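Local coordinates for OmpA family protein (Escherichia coli, PDB 5M38), which is the peptidoglycan-binding domain of TagL and probably ties the type VI secretion system of enteroaggregative E. coli to the cell wall, at residues A[10-15]-A[107-112]; A[25-30]-A[66-71]. All coordinates share one frame; numbering follows the deposited sequence.

Overall arrangement
Both interactions belong to the core on one side of the four-stranded mixed sheet of this OmpA-like domain. Interaction 1 sets the loop after strand 4-8 against strand 108-112; interaction 2 joins helices 24-36 and 54-74, which pack over that sheet. Their centres lie about 10 Å apart, and both segments of interaction 2 fall between the two segments of interaction 1 in sequence. Segment 66-71 links the two: Val68 CG2 is 3.8 Å from Val109 CG1, and Ala67 CB is 3.8 Å from Phe12 CE2. Loop, strand and helix thus share one apolar core, whereas the contact between the helices reaches out toward the surface.

Interaction 1: residues A[10-15]-A[107-112]; sequences ALFDAG and RRVEIS
Phe12 and Leu11 approach Val109 with different parts of their side chains, and the contact is wholly apolar. The phenyl ring of Phe12 presents its rim: CE1 lies 4.2 Å from Val109 CG2, and that methyl sits near the ring plane, at the edge. The two side chains cross at about a right angle. Val109 has CG1 anti to its backbone N (chi1 170°), which swings CG2 to the side where the phenyl ring stands. Leu11 comes in with one methyl, its CD1 4.4 Å from Val109 CB. That methyl also packs against the ring beside it, 3.9 Å from Phe12 CE1, and the two loop residues therefore form a joint apolar surface for the valine. All three residues are buried, but the contact is light: only 79 Å² is hidden between the segments, and the CA atoms of Leu11 and Val109 are 9.1 Å apart.

Arg108, one residue before Val109 in the strand, turns away from the loop. It grips Glu110 side-on with two nitrogens: NE reaches Glu110 OE2 at 2.9 Å and NH2 reaches the same oxygen at 3.2 Å. OE2 lies nearly in the guanidinium plane, yet both donors meet it from above one face of the carboxylate. Arg108 NH2 also bonds Arg92 O and NH1 bonds Asn106 O, which should help fix the rotation of the guanidinium.

Strand 108-112 runs between strands 4-8 and 42-47, antiparallel to both, with backbone bonds from Val109 to Asn7 and from Glu110 to Ser45. Helix 54-74 packs on the core side through Val68, which touches Ile111, and through Arg64, which touches Phe12; Leu19, further along the same loop, adds to the phenylalanine's surroundings.

Interaction 2: residues A[25-30]-A[66-71]; sequences KWLVNA and EAVRDW
The helical layer of the OmpA-like alpha/beta fold is joined here, where helix 24-36 meets helix 54-74, the connecting helix of the beta-alpha-beta crossover between strands 42-47 and 83-89. The axes of segments 25-30 and 66-71 pass at 11.4 Å with a signed crossing angle of -66°, a spacing filled chiefly by Leu27 and the indole of Trp71. Trp71 holds CG anti to its backbone N (chi1 -168°), sending the ring across to helix 24-36, where Leu27 lies over one face. This is a CH-pi contact: Leu27 CB stands 3.5 Å from the centroid of the six-membered ring, 5° off its normal. Val28 comes up at the far end of the indole, its backbone N 3.8 Å from Trp71 CH2. Deeper in, Leu27 CD2 touches Val68 CG1 at 4.2 Å.

Were Trp71 an alanine, Leu27 would probably lose the flat surface on which it rests, and a gap would be likely to open between the helices.

Leu19 packs against both Leu27 and Trp71, and Met72 touches Leu27 and Ala30, so neighbouring side chains extend the apolar seam. On helix 54-74, Arg69 NH1 pairs with Asp70 OD1 at 2.7 Å. The leucine spans the whole indole: while its CB sits over the benzene part, Leu27 CD1 hangs over the five-membered ring, 4.0 Å from Trp71 NE1.

Interaction 1: residues A[10-15]-A[107-112]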
loop_
_atom_site.group_PDB
_atom_site.type_symbol
_atom_site.label_atom_id
_atom_site.label_comp_id
_atom_site.label_asym_id
_atom_site.label_seq_id
_atom_site.Cartn_x
_atom_site.Cartn_y
_atom_site.Cartn_z
ATOM N N ALA A 10 0.821 5.586 -7.669
ATOM C CA ALA A 10 0.034 6.541 -8.468
ATOM C C ALA A 10 -1.080 6.915 -7.437
ATOM O O ALA A 10 -2.274 7.033 -7.742
ATOM C CB ALA A 10 -0.593 5.807 -9.625
ATOM N N LEU A 11 -0.636 6.944 -6.163
ATOM C CA LEU A 11 -1.363 7.282 -4.962
ATOM C C LEU A 11 -0.595 8.425 -4.341
ATOM O O LEU A 11 -1.165 9.205 -3.597
ATOM C CB LEU A 11 -1.338 6.105 -3.967
ATOM C CG LEU A 11 -2.015 4.796 -4.310
ATOM C CD1 LEU A 11 -1.567 3.721 -3.316
ATOM C CD2 LEU A 11 -3.538 4.938 -4.286
ATOM N N PHE A 12 0.710 8.511 -4.648
ATOM C CA PHE A 12 1.641 9.481 -4.073
ATOM C C PHE A 12 2.511 10.077 -5.140
ATOM O O PHE A 12 2.729 9.450 -6.178
ATOM C CB PHE A 12 2.582 8.761 -3.069
ATOM C CG PHE A 12 1.894 7.877 -2.061
ATOM C CD1 PHE A 12 1.772 6.507 -2.281
ATOM C CD2 PHE A 12 1.349 8.411 -0.896
ATOM C CE1 PHE A 12 1.117 5.686 -1.344
ATOM C CE2 PHE A 12 0.701 7.587 0.038
ATOM C CZ PHE A 12 0.583 6.236 -0.196
ATOM N N ASP A 13 3.052 11.269 -4.877
ATOM C CA ASP A 13 4.025 11.894 -5.772
ATOM C C ASP A 13 5.412 11.415 -5.282
ATOM O O ASP A 13 5.544 11.071 -4.105
ATOM C CB ASP A 13 3.925 13.436 -5.728
ATOM C CG ASP A 13 2.676 14.041 -6.359
ATOM O OD1 ASP A 13 2.485 13.878 -7.601
ATOM O OD2 ASP A 13 1.954 14.772 -5.649
ATOM N N ALA A 14 6.435 11.379 -6.166
ATOM C CA ALA A 14 7.804 10.924 -5.853
ATOM C C ALA A 14 8.303 11.389 -4.493
ATOM O O ALA A 14 8.307 12.588 -4.216
ATOM C CB ALA A 14 8.766 11.371 -6.937
ATOM N N GLY A 15 8.649 10.427 -3.642
ATOM C CA GLY A 15 9.151 10.675 -2.287
ATOM C C GLY A 15 8.129 11.054 -1.225
ATOM O O GLY A 15 8.476 11.163 -0.049
ATOM N N ARG A 107 7.091 -1.078 -6.668
ATOM C CA ARG A 107 6.644 0.139 -6.005
ATOM C C ARG A 107 5.134 0.038 -5.864
ATOM O O ARG A 107 4.388 0.468 -6.750
ATOM C CB ARG A 107 7.066 1.392 -6.804
ATOM C CG ARG A 107 8.577 1.548 -6.925
ATOM C CD ARG A 107 9.004 2.830 -7.618
ATOM N NE ARG A 107 8.480 2.948 -8.978
ATOM C CZ ARG A 107 9.198 2.810 -10.090
ATOM N NH1 ARG A 107 10.495 2.535 -10.023
ATOM N NH2 ARG A 107 8.623 2.951 -11.279
ATOM N N ARG A 108 4.673 -0.575 -4.766
ATOM C CA ARG A 108 3.247 -0.760 -4.536
ATOM C C ARG A 108 2.854 -0.806 -3.066
ATOM O O ARG A 108 3.693 -1.078 -2.202
ATOM C CB ARG A 108 2.720 -2.013 -5.287
ATOM C CG ARG A 108 2.881 -3.364 -4.551
ATOM C CD ARG A 108 4.203 -4.029 -4.830
ATOM N NE ARG A 108 4.295 -5.342 -4.197
ATOM C CZ ARG A 108 5.428 -5.872 -3.763
ATOM N NH1 ARG A 108 6.569 -5.205 -3.874
ATOM N NH2 ARG A 108 5.426 -7.065 -3.188
ATOM N N VAL A 109 1.556 -0.577 -2.797
ATOM C CA VAL A 109 0.937 -0.755 -1.479
ATOM C C VAL A 109 -0.081 -1.911 -1.662
ATOM O O VAL A 109 -0.955 -1.836 -2.525
ATOM C CB VAL A 109 0.283 0.529 -0.884
ATOM C CG1 VAL A 109 -0.550 0.204 0.351
ATOM C CG2 VAL A 109 1.318 1.596 -0.570
ATOM N N GLU A 110 0.072 -2.985 -0.895
ATOM C CA GLU A 110 -0.813 -4.146 -0.989
ATOM C C GLU A 110 -1.824 -4.184 0.138
ATOM O O GLU A 110 -1.499 -3.817 1.262
ATOM C CB GLU A 110 -0.007 -5.446 -0.991
ATOM C CG GLU A 110 0.942 -5.613 -2.164
ATOM C CD GLU A 110 1.649 -6.953 -2.230
ATOM O OE1 GLU A 110 1.605 -7.723 -1.240
ATOM O OE2 GLU A 110 2.280 -7.216 -3.278
ATOM N N ILE A 111 -3.051 -4.641 -0.161
ATOM C CA ILE A 111 -4.126 -4.816 0.824
ATOM C C ILE A 111 -4.548 -6.262 0.782
ATOM O O ILE A 111 -5.048 -6.716 -0.235
ATOM C CB ILE A 111 -5.314 -3.848 0.667
ATOM C CG1 ILE A 111 -4.848 -2.365 0.655
ATOM C CG2 ILE A 111 -6.325 -4.116 1.775
ATOM C CD1 ILE A 111 -5.848 -1.338 0.188
ATOM N N SER A 112 -4.241 -6.999 1.848
ATOM C CA SER A 112 -4.529 -8.422 1.980
ATOM C C SER A 112 -5.798 -8.668 2.789
ATOM O O SER A 112 -5.935 -8.153 3.890
ATOM C CB SER A 112 -3.350 -9.145 2.612
ATOM O OG SER A 112 -3.637 -10.524 2.772
#

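Interaction 2: residues A[25-30]-A[66-71]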
loop_
_atom_site.group_PDB
_atom_site.type_symbol
_atom_site.label_atom_id
_atom_site.label_comp_id
_atom_site.label_asym_id
_atom_site.label_seq_id
_atom_site.Cartn_x
_atom_site.Cartn_y
_atom_site.Cartn_z
ATOM N N LYS A 25 -9.992 7.370 -6.926
ATOM C CA LYS A 25 -10.552 6.390 -7.867
ATOM C C LYS A 25 -10.149 4.939 -7.522
ATOM O O LYS A 25 -10.997 4.046 -7.519
ATOM C CB LYS A 25 -10.102 6.769 -9.298
ATOM C CG LYS A 25 -10.821 6.060 -10.426
ATOM C CD LYS A 25 -10.282 6.551 -11.751
ATOM C CE LYS A 25 -10.845 5.781 -12.916
ATOM N NZ LYS A 25 -10.313 6.292 -14.209
ATOM N N TRP A 26 -8.858 4.713 -7.216
ATOM C CA TRP A 26 -8.312 3.391 -6.875
ATOM C C TRP A 26 -8.580 2.995 -5.452
ATOM O O TRP A 26 -8.766 1.808 -5.170
ATOM C CB TRP A 26 -6.817 3.309 -7.210
ATOM C CG TRP A 26 -6.579 3.583 -8.662
ATOM C CD1 TRP A 26 -6.871 2.755 -9.710
ATOM C CD2 TRP A 26 -6.198 4.830 -9.232
ATOM N NE1 TRP A 26 -6.647 3.403 -10.901
ATOM C CE2 TRP A 26 -6.234 4.682 -10.637
ATOM C CE3 TRP A 26 -5.834 6.066 -8.695
ATOM C CZ2 TRP A 26 -5.891 5.719 -11.509
ATOM C CZ3 TRP A 26 -5.482 7.092 -9.559
ATOM C CH2 TRP A 26 -5.523 6.918 -10.951
ATOM N N LEU A 27 -8.631 3.984 -4.557
ATOM C CA LEU A 27 -8.923 3.746 -3.155
ATOM C C LEU A 27 -10.362 3.296 -2.957
ATOM O O LEU A 27 -10.603 2.387 -2.154
ATOM C CB LEU A 27 -8.579 4.974 -2.313
ATOM C CG LEU A 27 -7.085 5.312 -2.244
ATOM C CD1 LEU A 27 -6.894 6.761 -1.902
ATOM C CD2 LEU A 27 -6.300 4.380 -1.288
ATOM N N VAL A 28 -11.297 3.862 -3.742
ATOM C CA VAL A 28 -12.708 3.525 -3.633
ATOM C C VAL A 28 -12.986 2.058 -4.122
ATOM O O VAL A 28 -13.696 1.332 -3.415
ATOM C CB VAL A 28 -13.641 4.603 -4.235
ATOM C CG1 VAL A 28 -13.532 4.716 -5.735
ATOM C CG2 VAL A 28 -15.084 4.389 -3.810
ATOM N N ASN A 29 -12.358 1.588 -5.232
ATOM C CA ASN A 29 -12.566 0.192 -5.651
ATOM C C ASN A 29 -11.973 -0.807 -4.653
ATOM O O ASN A 29 -12.565 -1.868 -4.419
ATOM C CB ASN A 29 -12.173 -0.135 -7.092
ATOM C CG ASN A 29 -10.918 0.445 -7.693
ATOM O OD1 ASN A 29 -9.776 0.090 -7.339
ATOM N ND2 ASN A 29 -11.123 1.323 -8.671
ATOM N N ALA A 30 -10.846 -0.425 -4.024
ATOM C CA ALA A 30 -10.190 -1.191 -2.968
ATOM C C ALA A 30 -11.091 -1.270 -1.718
ATOM O O ALA A 30 -11.159 -2.330 -1.102
ATOM C CB ALA A 30 -8.862 -0.552 -2.609
ATOM N N GLU A 66 0.494 3.384 6.100
ATOM C CA GLU A 66 -0.258 4.119 7.120
ATOM C C GLU A 66 -1.234 5.091 6.452
ATOM O O GLU A 66 -2.380 5.157 6.887
ATOM C CB GLU A 66 0.686 4.867 8.079
ATOM C CG GLU A 66 1.423 3.962 9.046
ATOM C CD GLU A 66 2.438 4.610 9.975
ATOM O OE1 GLU A 66 2.980 5.690 9.640
ATOM O OE2 GLU A 66 2.711 4.009 11.039
ATOM N N ALA A 67 -0.805 5.799 5.369
ATOM C CA ALA A 67 -1.622 6.742 4.580
ATOM C C ALA A 67 -2.838 6.054 3.981
ATOM O O ALA A 67 -3.932 6.623 4.036
ATOM C CB ALA A 67 -0.797 7.384 3.481
ATOM N N VAL A 68 -2.664 4.819 3.443
ATOM C CA VAL A 68 -3.753 4.016 2.867
ATOM C C VAL A 68 -4.724 3.565 3.971
ATOM O O VAL A 68 -5.940 3.696 3.784
ATOM C CB VAL A 68 -3.237 2.866 1.966
ATOM C CG1 VAL A 68 -4.371 1.923 1.545
ATOM C CG2 VAL A 68 -2.518 3.426 0.735
ATOM N N ARG A 69 -4.203 3.096 5.127
ATOM C CA ARG A 69 -5.032 2.682 6.265
ATOM C C ARG A 69 -5.879 3.850 6.752
ATOM O O ARG A 69 -7.076 3.663 6.973
ATOM C CB ARG A 69 -4.189 2.137 7.433
ATOM C CG ARG A 69 -5.001 2.068 8.737
ATOM C CD ARG A 69 -4.264 1.650 9.974
ATOM N NE ARG A 69 -3.039 2.416 10.238
ATOM C CZ ARG A 69 -3.033 3.649 10.710
ATOM N NH1 ARG A 69 -4.171 4.279 10.935
ATOM N NH2 ARG A 69 -1.889 4.277 10.926
ATOM N N ASP A 70 -5.253 5.050 6.942
ATOM C CA ASP A 70 -5.921 6.271 7.403
ATOM C C ASP A 70 -7.115 6.610 6.532
ATOM O O ASP A 70 -8.177 6.916 7.067
ATOM C CB ASP A 70 -4.949 7.456 7.450
ATOM C CG ASP A 70 -3.842 7.358 8.480
ATOM O OD1 ASP A 70 -3.902 6.457 9.338
ATOM O OD2 ASP A 70 -2.915 8.185 8.431
ATOM N N TRP A 71 -6.961 6.512 5.197
ATOM C CA TRP A 71 -8.016 6.761 4.230
ATOM C C TRP A 71 -9.118 5.738 4.420
ATOM O O TRP A 71 -10.282 6.124 4.479
ATOM C CB TRP A 71 -7.483 6.694 2.794
ATOM C CG TRP A 71 -8.449 7.227 1.777
ATOM C CD1 TRP A 71 -8.510 8.503 1.305
ATOM C CD2 TRP A 71 -9.530 6.513 1.149
ATOM N NE1 TRP A 71 -9.532 8.626 0.396
ATOM C CE2 TRP A 71 -10.172 7.417 0.273
ATOM C CE3 TRP A 71 -10.009 5.192 1.226
ATOM C CZ2 TRP A 71 -11.252 7.040 -0.539
ATOM C CZ3 TRP A 71 -11.075 4.821 0.415
ATOM C CH2 TRP A 71 -11.689 5.738 -0.448
#